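Local coordinates for NADH oxidase (Thermus thermophilus, PDB 6RVB), which acts as an NADH-dependent coenzyme A disulfide reductase, an FAD-containing flavoenzyme of the pyridine nucleotide-disulfide oxidoreductase family, at residues D266-T271 and E317-G322; M253-G258 and R270-G275; P120-T125 and E214-M219. All blocks are in the same frame, centred on the assembly; numbering follows the deposited sequence.

Contact 1: residues D266-T271 and E317-G322; sequences DERMRT and EARFLG
Arg319 presents the edge of its guanidinium to Glu267, whose OE2 lies almost exactly in that plane, 2.6 Å from NH1 in a salt bridge with a nearly straight N-H...O line (162°). The carboxylate is turned 70° from the guanidinium, and NH1 meets OE2 from above the carboxylate plane. Arg268 brings its own guanidinium beside that of Arg319, nearly parallel and with the like charges close, Arg268 NH1 3.7 Å from Arg319 NH2, while Arg270 NH1 lies above one face of the Arg268 guanidinium, offset toward its rim. The Phe320 ring has the backbone N of Gly322 over the centre of one face, and the methyl CE of Met269 approaches obliquely to 3.6 Å from CD2; Met269 SD is 5.3 Å from the ring centroid, a Met-aromatic contact. His305 adds an edge-to-face ring contact. Glu267, Arg268 and Met269 sit on a type I beta turn, Asp266 to Met269, joined to the loop after helix 299-313 by a backbone hydrogen bond from Phe320 N to Glu267 O (2.8 Å). Asp266 suits the head of the turn: OD1 accepts from Arg270 N at 2.8 Å, while OD2 forms a salt bridge with Arg270 NH1 at 3.3 Å and a longer one with Arg268. This carboxylate probably offsets the positive charge gathered by the arginines. Flexible Met269, bent at chi2 and chi3, fits its buried place, touching the Phe320 ring and Thr308 of helix 299-313. Phe320 holds CG opposite the backbone N (chi1 177°), which carries the ring toward Lys304 and His305 on the same helix.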
ATOM      1  N   ASP A 266     -29.751  -1.045  -8.893  1.00 40.54           N
ATOM      2  CA  ASP A 266     -29.522  -2.244  -8.110  1.00 40.02           C
ATOM      3  C   ASP A 266     -28.150  -2.847  -8.311  1.00 40.89           C
ATOM      4  O   ASP A 266     -27.323  -2.235  -8.961  1.00 41.13           O
ATOM      5  CB  ASP A 266     -30.616  -3.262  -8.337  1.00 37.51           C
ATOM      6  CG  ASP A 266     -30.682  -3.776  -9.728  1.00 46.42           C
ATOM      7  OD1 ASP A 266     -29.790  -3.523 -10.501  1.00 41.63           O
ATOM      8  OD2 ASP A 266     -31.657  -4.490 -10.026  1.00 60.89           O
ATOM      9  N   GLU A 267     -27.888  -4.018  -7.738  1.00 36.35           N
ATOM     10  CA  GLU A 267     -26.569  -4.610  -7.836  1.00 34.31           C
ATOM     11  C   GLU A 267     -26.304  -5.032  -9.272  1.00 42.51           C
ATOM     12  O   GLU A 267     -25.269  -5.559  -9.581  1.00 45.16           O
ATOM     13  CB  GLU A 267     -26.382  -5.799  -6.889  1.00 42.53           C
ATOM     14  CG  GLU A 267     -26.677  -5.609  -5.428  1.00 46.18           C
ATOM     15  CD  GLU A 267     -26.402  -6.870  -4.600  1.00 70.27           C
ATOM     16  OE1 GLU A 267     -26.417  -6.764  -3.364  1.00 77.47           O
ATOM     17  OE2 GLU A 267     -26.147  -7.972  -5.149  1.00 66.19           O
ATOM     18  N   ARG A 268     -27.234  -4.843 -10.182  1.00 41.11           N
ATOM     19  CA  ARG A 268     -26.996  -5.309 -11.533  1.00 40.56           C
ATOM     20  C   ARG A 268     -26.991  -4.125 -12.421  1.00 46.28           C
ATOM     21  O   ARG A 268     -27.041  -4.272 -13.646  1.00 45.89           O
ATOM     22  CB  ARG A 268     -28.065  -6.243 -12.008  1.00 43.93           C
ATOM     23  CG  ARG A 268     -27.596  -7.514 -12.329  1.00 43.28           C
ATOM     24  CD  ARG A 268     -28.315  -8.505 -11.547  1.00 55.10           C
ATOM     25  NE  ARG A 268     -29.519  -8.997 -12.220  1.00 72.90           N
ATOM     26  CZ  ARG A 268     -30.765  -8.722 -11.846  1.00 74.15           C
ATOM     27  NH1 ARG A 268     -31.007  -7.910 -10.759  1.00 61.06           N
ATOM     28  NH2 ARG A 268     -31.743  -9.285 -12.561  1.00 44.52           N
ATOM     29  N   MET A 269     -26.930  -2.954 -11.789  1.00 42.42           N
ATOM     30  CA  MET A 269     -26.911  -1.692 -12.480  1.00 41.70           C
ATOM     31  C   MET A 269     -28.234  -1.377 -13.210  1.00 45.86           C
ATOM     32  O   MET A 269     -28.270  -0.558 -14.089  1.00 49.57           O
ATOM     33  CB  MET A 269     -25.668  -1.653 -13.370  1.00 37.79           C
ATOM     34  CG  MET A 269     -24.385  -1.814 -12.539  1.00 34.01           C
ATOM     35  SD  MET A 269     -24.136  -0.396 -11.541  1.00 42.27           S
ATOM     36  CE  MET A 269     -24.639  -1.118 -10.037  1.00 52.36           C
ATOM     37  N   ARG A 270     -29.331  -2.008 -12.817  1.00 45.33           N
ATOM     38  CA  ARG A 270     -30.584  -1.763 -13.457  1.00 45.43           C
ATOM     39  C   ARG A 270     -31.377  -0.626 -12.899  1.00 46.49           C
ATOM     40  O   ARG A 270     -31.455  -0.460 -11.718  1.00 43.80           O
ATOM     41  CB  ARG A 270     -31.444  -2.973 -13.363  1.00 44.28           C
ATOM     42  CG  ARG A 270     -32.594  -2.978 -14.576  1.00 82.33           C
ATOM     43  CD  ARG A 270     -33.136  -4.447 -15.100  1.00 95.64           C
ATOM     44  NE  ARG A 270     -33.806  -5.200 -14.011  1.00105.70           N
ATOM     45  CZ  ARG A 270     -33.150  -5.757 -13.029  1.00 78.82           C
ATOM     46  NH1 ARG A 270     -31.853  -5.667 -13.062  1.00 69.91           N
ATOM     47  NH2 ARG A 270     -33.768  -6.356 -12.052  1.00 56.59           N
ATOM     48  N   THR A 271     -31.980   0.176 -13.757  1.00 42.89           N
ATOM     49  CA  THR A 271     -32.857   1.224 -13.292  1.00 41.39           C
ATOM     50  C   THR A 271     -34.237   0.686 -13.065  1.00 38.53           C
ATOM     51  O   THR A 271     -34.485  -0.508 -13.144  1.00 45.13           O
ATOM     52  CB  THR A 271     -32.942   2.378 -14.270  1.00 47.49           C
ATOM     53  OG1 THR A 271     -33.541   1.961 -15.489  1.00 39.93           O
ATOM     54  CG2 THR A 271     -31.602   2.848 -14.603  1.00 46.06           C
ATOM     55  N   GLU A 317     -23.170 -13.545 -15.348  1.00 46.74           N
ATOM     56  CA  GLU A 317     -23.556 -13.229 -14.016  1.00 55.08           C
ATOM     57  C   GLU A 317     -22.561 -12.219 -13.441  1.00 56.42           C
ATOM     58  O   GLU A 317     -21.379 -12.484 -13.366  1.00 45.57           O
ATOM     59  CB  GLU A 317     -23.578 -14.488 -13.139  1.00 59.77           C
ATOM     60  CG  GLU A 317     -23.695 -14.191 -11.652  1.00 70.86           C
ATOM     61  CD  GLU A 317     -23.584 -15.422 -10.810  1.00 99.02           C
ATOM     62  OE1 GLU A 317     -22.733 -16.289 -11.230  1.00 78.88           O
ATOM     63  OE2 GLU A 317     -24.337 -15.480  -9.758  1.00101.74           O
ATOM     64  N   ALA A 318     -23.020 -11.050 -13.008  1.00 52.97           N
ATOM     65  CA  ALA A 318     -22.085 -10.129 -12.437  1.00 39.17           C
ATOM     66  C   ALA A 318     -22.911  -9.265 -11.525  1.00 41.13           C
ATOM     67  O   ALA A 318     -24.043  -8.991 -11.860  1.00 45.93           O
ATOM     68  CB  ALA A 318     -21.510  -9.350 -13.516  1.00 38.31           C
ATOM     69  N   ARG A 319     -22.389  -8.897 -10.354  1.00 38.68           N
ATOM     70  CA  ARG A 319     -23.113  -7.999  -9.445  1.00 40.79           C
ATOM     71  C   ARG A 319     -22.135  -6.915  -8.997  1.00 42.12           C
ATOM     72  O   ARG A 319     -20.967  -7.173  -8.962  1.00 52.27           O
ATOM     73  CB  ARG A 319     -23.683  -8.727  -8.272  1.00 35.13           C
ATOM     74  CG  ARG A 319     -24.778  -9.628  -8.582  1.00 41.17           C
ATOM     75  CD  ARG A 319     -25.679 -10.013  -7.377  1.00 44.34           C
ATOM     76  NE  ARG A 319     -26.983 -10.264  -7.920  1.00 55.31           N
ATOM     77  CZ  ARG A 319     -28.101  -9.668  -7.564  1.00 63.38           C
ATOM     78  NH1 ARG A 319     -28.082  -8.813  -6.594  1.00 57.56           N
ATOM     79  NH2 ARG A 319     -29.247  -9.930  -8.189  1.00 66.53           N
ATOM     80  N   PHE A 320     -22.589  -5.683  -8.792  1.00 43.78           N
ATOM     81  CA  PHE A 320     -21.785  -4.623  -8.203  1.00 40.36           C
ATOM     82  C   PHE A 320     -22.186  -4.438  -6.734  1.00 45.13           C
ATOM     83  O   PHE A 320     -23.334  -4.091  -6.435  1.00 43.49           O
ATOM     84  CB  PHE A 320     -21.918  -3.321  -8.962  1.00 33.66           C
ATOM     85  CG  PHE A 320     -21.155  -2.197  -8.340  1.00 42.39           C
ATOM     86  CD1 PHE A 320     -19.767  -2.193  -8.342  1.00 43.60           C
ATOM     87  CD2 PHE A 320     -21.811  -1.117  -7.734  1.00 46.29           C
ATOM     88  CE1 PHE A 320     -19.050  -1.163  -7.761  1.00 39.33           C
ATOM     89  CE2 PHE A 320     -21.079  -0.057  -7.162  1.00 43.47           C
ATOM     90  CZ  PHE A 320     -19.723  -0.087  -7.174  1.00 35.23           C
ATOM     91  N   LEU A 321     -21.238  -4.680  -5.824  1.00 45.74           N
ATOM     92  CA  LEU A 321     -21.556  -4.800  -4.431  1.00 42.46           C
ATOM     93  C   LEU A 321     -21.326  -3.644  -3.537  1.00 44.50           C
ATOM     94  O   LEU A 321     -21.560  -3.761  -2.363  1.00 47.20           O
ATOM     95  CB  LEU A 321     -20.823  -5.978  -3.878  1.00 42.83           C
ATOM     96  CG  LEU A 321     -21.209  -7.331  -4.468  1.00 35.15           C
ATOM     97  CD1 LEU A 321     -20.487  -8.398  -3.731  1.00 34.29           C
ATOM     98  CD2 LEU A 321     -22.637  -7.642  -4.262  1.00 41.58           C
ATOM     99  N   GLY A 322     -20.868  -2.541  -4.069  1.00 40.37           N
ATOM    100  CA  GLY A 322     -20.802  -1.341  -3.284  1.00 37.28           C
ATOM    101  C   GLY A 322     -19.488  -0.611  -3.263  1.00 43.39           C
ATOM    102  O   GLY A 322     -18.506  -1.060  -3.863  1.00 46.85           O
TER

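Contact 2: residues M253-G258 and R270-G275; sequences MGVALG and RTNLEG
Val255 and Asn272 bring the two backbones closest, CA to CA 6.1 Å, just after Gly254 has ended helix 248-252 in a Schellman motif whose positive phi favours glycine. Leu273 supplies most of the apolar grip: its CD1 reaches Met253 CE at 3.9 Å and Val255 CG2 at 4.1 Å, while CD2 rests 3.9 Å from Gly254 O. Met253 comes by its tip, the chain turning at chi3 (-77°) to bring the methyl round. The other branch of beta-branched Val255, CG1, meets Thr271 CG2 at 4.0 Å, the side chains crossing at about a right angle. Thr271 keeps its hydroxyl for the backbone: OG1 is hydrogen-bonded with Val276 O and accepts a weak bond from Leu273 N. Asn272 comes up against the backbone of Val255 and Ala256, where a small residue suits. Met253, its side chain about 10 Å from the bound FAD, and Val255 pack on Val276 of strand 276-278, outermost in a five-stranded parallel sheet. With Leu273 cut back to an alanine, Met253 CE and Val255 CG2 are likely to lose their shared partner and leave a gap beside the end of helix 248-252. The Leu273 and Val255 side-chain contacts are dispersive, resting on close fit rather than charge.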
ATOM      1  N   MET A 253     -37.292  10.409 -19.682  1.00 58.49           N
ATOM      2  CA  MET A 253     -37.784   9.110 -20.081  1.00 56.77           C
ATOM      3  C   MET A 253     -38.391   8.368 -18.932  1.00 53.63           C
ATOM      4  O   MET A 253     -38.878   7.273 -19.114  1.00 57.67           O
ATOM      5  CB  MET A 253     -36.713   8.315 -20.781  1.00 50.95           C
ATOM      6  CG  MET A 253     -35.560   7.979 -19.989  1.00 46.06           C
ATOM      7  SD  MET A 253     -34.512   6.838 -20.896  1.00 60.20           S
ATOM      8  CE  MET A 253     -35.358   5.287 -20.722  1.00 52.83           C
ATOM      9  N   GLY A 254     -38.397   8.991 -17.755  1.00 51.87           N
ATOM     10  CA  GLY A 254     -38.992   8.410 -16.562  1.00 54.76           C
ATOM     11  C   GLY A 254     -38.238   7.366 -15.770  1.00 52.87           C
ATOM     12  O   GLY A 254     -38.860   6.494 -15.130  1.00 48.03           O
ATOM     13  N   VAL A 255     -36.913   7.443 -15.839  1.00 49.58           N
ATOM     14  CA  VAL A 255     -36.002   6.739 -14.933  1.00 46.81           C
ATOM     15  C   VAL A 255     -36.031   7.387 -13.504  1.00 40.76           C
ATOM     16  O   VAL A 255     -36.060   8.585 -13.379  1.00 51.79           O
ATOM     17  CB  VAL A 255     -34.578   6.824 -15.492  1.00 41.53           C
ATOM     18  CG1 VAL A 255     -33.571   6.360 -14.485  1.00 38.43           C
ATOM     19  CG2 VAL A 255     -34.463   6.059 -16.752  1.00 40.47           C
ATOM     20  N   ALA A 256     -36.083   6.614 -12.443  1.00 36.19           N
ATOM     21  CA  ALA A 256     -36.059   7.163 -11.110  1.00 41.00           C
ATOM     22  C   ALA A 256     -34.733   7.640 -10.637  1.00 45.94           C
ATOM     23  O   ALA A 256     -33.720   7.010 -10.870  1.00 49.51           O
ATOM     24  CB  ALA A 256     -36.537   6.222 -10.185  1.00 34.88           C
ATOM     25  N   LEU A 257     -34.767   8.770  -9.942  1.00 47.83           N
ATOM     26  CA  LEU A 257     -33.591   9.278  -9.276  1.00 47.32           C
ATOM     27  C   LEU A 257     -33.585   8.821  -7.824  1.00 46.10           C
ATOM     28  O   LEU A 257     -34.635   8.628  -7.218  1.00 53.20           O
ATOM     29  CB  LEU A 257     -33.508  10.778  -9.384  1.00 38.65           C
ATOM     30  CG  LEU A 257     -33.479  11.298 -10.792  1.00 47.01           C
ATOM     31  CD1 LEU A 257     -33.190  12.797 -10.770  1.00 39.99           C
ATOM     32  CD2 LEU A 257     -32.420  10.534 -11.554  1.00 47.05           C
ATOM     33  N   GLY A 258     -32.391   8.623  -7.277  1.00 46.75           N
ATOM     34  CA  GLY A 258     -32.277   8.212  -5.900  1.00 48.40           C
ATOM     35  C   GLY A 258     -32.234   9.442  -5.037  1.00 47.73           C
ATOM     36  O   GLY A 258     -32.281  10.538  -5.533  1.00 50.18           O
ATOM     37  N   ARG A 270     -29.331  -2.008 -12.817  1.00 45.33           N
ATOM     38  CA  ARG A 270     -30.584  -1.763 -13.457  1.00 45.43           C
ATOM     39  C   ARG A 270     -31.377  -0.626 -12.899  1.00 46.49           C
ATOM     40  O   ARG A 270     -31.455  -0.460 -11.718  1.00 43.80           O
ATOM     41  CB  ARG A 270     -31.444  -2.973 -13.363  1.00 44.28           C
ATOM     42  CG  ARG A 270     -32.594  -2.978 -14.576  1.00 82.33           C
ATOM     43  CD  ARG A 270     -33.136  -4.447 -15.100  1.00 95.64           C
ATOM     44  NE  ARG A 270     -33.806  -5.200 -14.011  1.00105.70           N
ATOM     45  CZ  ARG A 270     -33.150  -5.757 -13.029  1.00 78.82           C
ATOM     46  NH1 ARG A 270     -31.853  -5.667 -13.062  1.00 69.91           N
ATOM     47  NH2 ARG A 270     -33.768  -6.356 -12.052  1.00 56.59           N
ATOM     48  N   THR A 271     -31.980   0.176 -13.757  1.00 42.89           N
ATOM     49  CA  THR A 271     -32.857   1.224 -13.292  1.00 41.39           C
ATOM     50  C   THR A 271     -34.237   0.686 -13.065  1.00 38.53           C
ATOM     51  O   THR A 271     -34.485  -0.508 -13.144  1.00 45.13           O
ATOM     52  CB  THR A 271     -32.942   2.378 -14.270  1.00 47.49           C
ATOM     53  OG1 THR A 271     -33.541   1.961 -15.489  1.00 39.93           O
ATOM     54  CG2 THR A 271     -31.602   2.848 -14.603  1.00 46.06           C
ATOM     55  N   ASN A 272     -35.155   1.579 -12.783  1.00 47.40           N
ATOM     56  CA  ASN A 272     -36.508   1.176 -12.548  1.00 39.80           C
ATOM     57  C   ASN A 272     -37.201   0.710 -13.830  1.00 41.69           C
ATOM     58  O   ASN A 272     -38.240   0.160 -13.766  1.00 51.38           O
ATOM     59  CB  ASN A 272     -37.298   2.321 -11.944  1.00 35.76           C
ATOM     60  CG  ASN A 272     -37.367   3.504 -12.870  1.00 48.44           C
ATOM     61  OD1 ASN A 272     -38.398   3.855 -13.392  1.00 47.85           O
ATOM     62  ND2 ASN A 272     -36.240   4.080 -13.125  1.00 56.96           N
ATOM     63  N   LEU A 273     -36.670   0.946 -15.004  1.00 41.58           N
ATOM     64  CA  LEU A 273     -37.309   0.463 -16.215  1.00 38.74           C
ATOM     65  C   LEU A 273     -36.673  -0.774 -16.756  1.00 48.03           C
ATOM     66  O   LEU A 273     -35.411  -0.862 -16.782  1.00 56.56           O
ATOM     67  CB  LEU A 273     -37.161   1.539 -17.273  1.00 45.61           C
ATOM     68  CG  LEU A 273     -37.727   2.906 -16.852  1.00 45.10           C
ATOM     69  CD1 LEU A 273     -37.676   3.864 -17.959  1.00 43.69           C
ATOM     70  CD2 LEU A 273     -39.040   2.811 -16.423  1.00 27.07           C
ATOM     71  N   GLU A 274     -37.504  -1.724 -17.230  1.00 50.71           N
ATOM     72  CA  GLU A 274     -36.947  -3.011 -17.814  1.00 54.11           C
ATOM     73  C   GLU A 274     -36.126  -2.629 -18.992  1.00 46.13           C
ATOM     74  O   GLU A 274     -36.619  -1.816 -19.721  1.00 44.45           O
ATOM     75  CB  GLU A 274     -38.006  -3.984 -18.341  1.00 55.15           C
ATOM     76  CG  GLU A 274     -38.543  -5.110 -17.417  1.00 75.33           C
ATOM     77  CD  GLU A 274     -37.442  -6.058 -16.807  1.00117.44           C
ATOM     78  OE1 GLU A 274     -37.771  -6.717 -15.769  1.00117.53           O
ATOM     79  OE2 GLU A 274     -36.277  -6.152 -17.340  1.00110.99           O
ATOM     80  N   GLY A 275     -34.894  -3.137 -19.144  1.00 44.04           N
ATOM     81  CA  GLY A 275     -34.025  -2.757 -20.261  1.00 35.20           C
ATOM     82  C   GLY A 275     -33.023  -1.628 -20.095  1.00 48.31           C
ATOM     83  O   GLY A 275     -32.097  -1.452 -20.886  1.00 41.68           O
TER

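Contact 3: residues P120-T125 and E214-M219; sequences PPIPGT and EAFRGM
Phe216 is the tightly packed part of the contact, a buried ring set beneath the type II beta turn that runs from Ile122 to Thr125. Its backbone N donates to Pro123 O at 3.0 Å, nearly along the C=O axis, and its CB lies 3.5 Å from Gly124 O. Ile122 lays CG2 against the ring obliquely, 3.8 Å from CE2, and Thr125 OG1 lies at the ring edge, in its plane. That hydroxyl donates to Ile122 O at 2.9 Å, on a lone pair in the carbonyl plane. Gly124 suits its place, since a CB would run into Phe216 O and also jam against the preceding carbonyl O. Toward solvent fewer groups meet: the exposed Pro123, whose ring suits a turn corner, touches Ala215 CB with CG at 3.5 Å, and Glu214 points its CB away and takes part through its carbonyl O. Glu214 and Ala215 form a classic beta bulge opposite Glu226, at the end of edge strand 213-215. Inward, Phe216 packs on Val237 and Leu239 of strand 236-239, and both it and Ile122 touch Leu155 of strand 151-155, in the parallel sheet of the NAD-binding domain; Pro120, in the loop after strand 115-117, touches the bound NAD.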
ATOM      1  N   PRO A 120     -21.234  28.343  -9.294  1.00 69.34           N
ATOM      2  CA  PRO A 120     -21.967  29.135  -8.289  1.00 62.55           C
ATOM      3  C   PRO A 120     -22.538  30.369  -8.943  1.00 61.48           C
ATOM      4  O   PRO A 120     -22.113  30.796 -10.027  1.00 63.61           O
ATOM      5  CB  PRO A 120     -20.866  29.559  -7.360  1.00 56.07           C
ATOM      6  CG  PRO A 120     -19.712  29.853  -8.359  1.00 56.52           C
ATOM      7  CD  PRO A 120     -19.898  28.911  -9.573  1.00 56.10           C
ATOM      8  N   PRO A 121     -23.490  30.967  -8.279  1.00 62.96           N
ATOM      9  CA  PRO A 121     -24.208  32.098  -8.884  1.00 62.01           C
ATOM     10  C   PRO A 121     -23.455  33.370  -8.608  1.00 57.71           C
ATOM     11  O   PRO A 121     -23.731  34.005  -7.606  1.00 48.45           O
ATOM     12  CB  PRO A 121     -25.479  32.120  -8.083  1.00 50.77           C
ATOM     13  CG  PRO A 121     -24.948  31.633  -6.698  1.00 54.15           C
ATOM     14  CD  PRO A 121     -23.873  30.696  -6.891  1.00 47.04           C
ATOM     15  N   ILE A 122     -22.541  33.705  -9.504  1.00 54.51           N
ATOM     16  CA  ILE A 122     -21.719  34.863  -9.386  1.00 49.22           C
ATOM     17  C   ILE A 122     -21.751  35.634 -10.672  1.00 52.77           C
ATOM     18  O   ILE A 122     -21.346  35.156 -11.707  1.00 55.36           O
ATOM     19  CB  ILE A 122     -20.328  34.468  -9.138  1.00 55.33           C
ATOM     20  CG1 ILE A 122     -20.217  33.722  -7.812  1.00 52.69           C
ATOM     21  CG2 ILE A 122     -19.477  35.641  -9.145  1.00 53.16           C
ATOM     22  CD1 ILE A 122     -18.792  33.372  -7.440  1.00 49.38           C
ATOM     23  N   PRO A 123     -22.229  36.848 -10.609  1.00 56.78           N
ATOM     24  CA  PRO A 123     -22.203  37.681 -11.798  1.00 56.80           C
ATOM     25  C   PRO A 123     -20.749  37.767 -12.408  1.00 54.05           C
ATOM     26  O   PRO A 123     -19.778  38.062 -11.693  1.00 55.00           O
ATOM     27  CB  PRO A 123     -22.688  39.004 -11.224  1.00 50.62           C
ATOM     28  CG  PRO A 123     -22.122  38.934  -9.736  1.00 50.56           C
ATOM     29  CD  PRO A 123     -22.433  37.604  -9.368  1.00 48.85           C
ATOM     30  N   GLY A 124     -20.619  37.499 -13.706  1.00 52.43           N
ATOM     31  CA  GLY A 124     -19.360  37.726 -14.407  1.00 55.17           C
ATOM     32  C   GLY A 124     -18.734  36.409 -14.768  1.00 62.89           C
ATOM     33  O   GLY A 124     -17.634  36.322 -15.255  1.00 67.44           O
ATOM     34  N   THR A 125     -19.469  35.359 -14.524  1.00 58.77           N
ATOM     35  CA  THR A 125     -19.006  34.041 -14.763  1.00 49.10           C
ATOM     36  C   THR A 125     -18.931  33.790 -16.253  1.00 54.94           C
ATOM     37  O   THR A 125     -18.197  32.942 -16.734  1.00 58.10           O
ATOM     38  CB  THR A 125     -20.030  33.123 -14.181  1.00 50.47           C
ATOM     39  OG1 THR A 125     -19.800  33.010 -12.785  1.00 55.28           O
ATOM     40  CG2 THR A 125     -19.899  31.793 -14.764  1.00 56.67           C
ATOM     41  N   GLU A 214     -17.614  37.568  -4.666  1.00 60.26           N
ATOM     42  CA  GLU A 214     -18.792  38.368  -4.977  1.00 53.66           C
ATOM     43  C   GLU A 214     -19.014  38.712  -6.424  1.00 51.19           C
ATOM     44  O   GLU A 214     -20.155  38.864  -6.823  1.00 57.65           O
ATOM     45  CB  GLU A 214     -18.794  39.636  -4.179  1.00 55.07           C
ATOM     46  CG  GLU A 214     -19.421  39.548  -2.828  1.00 63.15           C
ATOM     47  CD  GLU A 214     -18.765  40.530  -1.847  1.00 94.70           C
ATOM     48  OE1 GLU A 214     -17.816  41.289  -2.259  1.00 85.19           O
ATOM     49  OE2 GLU A 214     -19.203  40.520  -0.663  1.00 91.19           O
ATOM     50  N   ALA A 215     -17.962  38.859  -7.222  1.00 49.47           N
ATOM     51  CA  ALA A 215     -18.169  38.954  -8.671  1.00 56.43           C
ATOM     52  C   ALA A 215     -16.916  38.937  -9.430  1.00 53.61           C
ATOM     53  O   ALA A 215     -15.922  39.254  -8.865  1.00 51.86           O
ATOM     54  CB  ALA A 215     -18.882  40.161  -9.002  1.00 48.94           C
ATOM     55  N   PHE A 216     -16.993  38.591 -10.709  1.00 45.62           N
ATOM     56  CA  PHE A 216     -15.825  38.546 -11.519  1.00 53.39           C
ATOM     57  C   PHE A 216     -15.761  39.799 -12.302  1.00 58.01           C
ATOM     58  O   PHE A 216     -16.651  40.032 -13.075  1.00 57.27           O
ATOM     59  CB  PHE A 216     -15.841  37.338 -12.426  1.00 50.87           C
ATOM     60  CG  PHE A 216     -15.731  36.063 -11.682  1.00 58.58           C
ATOM     61  CD1 PHE A 216     -14.617  35.768 -10.904  1.00 57.71           C
ATOM     62  CD2 PHE A 216     -16.752  35.152 -11.738  1.00 66.03           C
ATOM     63  CE1 PHE A 216     -14.522  34.621 -10.227  1.00 53.94           C
ATOM     64  CE2 PHE A 216     -16.677  33.964 -11.050  1.00 61.40           C
ATOM     65  CZ  PHE A 216     -15.550  33.704 -10.295  1.00 65.32           C
ATOM     66  N   ARG A 217     -14.708  40.604 -12.110  1.00 58.13           N
ATOM     67  CA  ARG A 217     -14.723  41.962 -12.690  1.00 62.45           C
ATOM     68  C   ARG A 217     -14.222  41.962 -14.138  1.00 59.69           C
ATOM     69  O   ARG A 217     -13.215  41.344 -14.439  1.00 61.12           O
ATOM     70  CB  ARG A 217     -14.029  43.042 -11.776  1.00 53.81           C
ATOM     71  CG  ARG A 217     -13.186  44.046 -12.571  1.00 61.85           C
ATOM     72  CD  ARG A 217     -12.209  44.855 -11.755  1.00 60.69           C
ATOM     73  NE  ARG A 217     -12.640  45.109 -10.382  1.00 65.10           N
ATOM     74  CZ  ARG A 217     -11.797  45.588  -9.477  1.00 75.05           C
ATOM     75  NH1 ARG A 217     -10.536  45.837  -9.898  1.00 60.82           N
ATOM     76  NH2 ARG A 217     -12.187  45.811  -8.206  1.00 54.82           N
ATOM     77  N   GLY A 218     -14.935  42.631 -15.040  1.00 62.23           N
ATOM     78  CA  GLY A 218     -14.375  42.825 -16.365  1.00 68.03           C
ATOM     79  C   GLY A 218     -15.438  43.272 -17.283  1.00 66.34           C
ATOM     80  O   GLY A 218     -16.580  43.360 -16.856  1.00 61.01           O
ATOM     81  N   MET A 219     -15.037  43.567 -18.513  1.00 71.97           N
ATOM     82  CA  MET A 219     -15.976  44.050 -19.508  1.00 79.61           C
ATOM     83  C   MET A 219     -16.241  42.964 -20.507  1.00 77.64           C
ATOM     84  O   MET A 219     -16.355  43.224 -21.688  1.00 82.98           O
ATOM     85  CB  MET A 219     -15.469  45.333 -20.198  1.00 97.57           C
ATOM     86  CG  MET A 219     -15.838  46.701 -19.416  1.00 90.76           C
ATOM     87  SD  MET A 219     -17.672  46.933 -19.029  1.00102.66           S
ATOM     88  CE  MET A 219     -18.375  46.959 -20.732  1.00 96.98           C
TER

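In the fold
Contacts 1 and 2 share Arg270 and Thr271 and fasten successive parts of the loop between helix 248-252 and strand 276-278, their centres 14 Å apart. Contact 1 lies at the surface and joins that loop to the one after helix 299-313, combining charge with a sulfur-aromatic touch. Contact 2, partly buried, folds the same loop on itself through aliphatic groups. Contact 3 is another surface contact, about 20 Å from contact 2 at the nearest atoms and across the chain's centre from contact 1; it joins a turn to an edge strand through one backbone bond and a buried ring. Bound coenzyme A and FAD are the ligands nearer contacts 1 and 2 respectively, NAD the one beside contact 3.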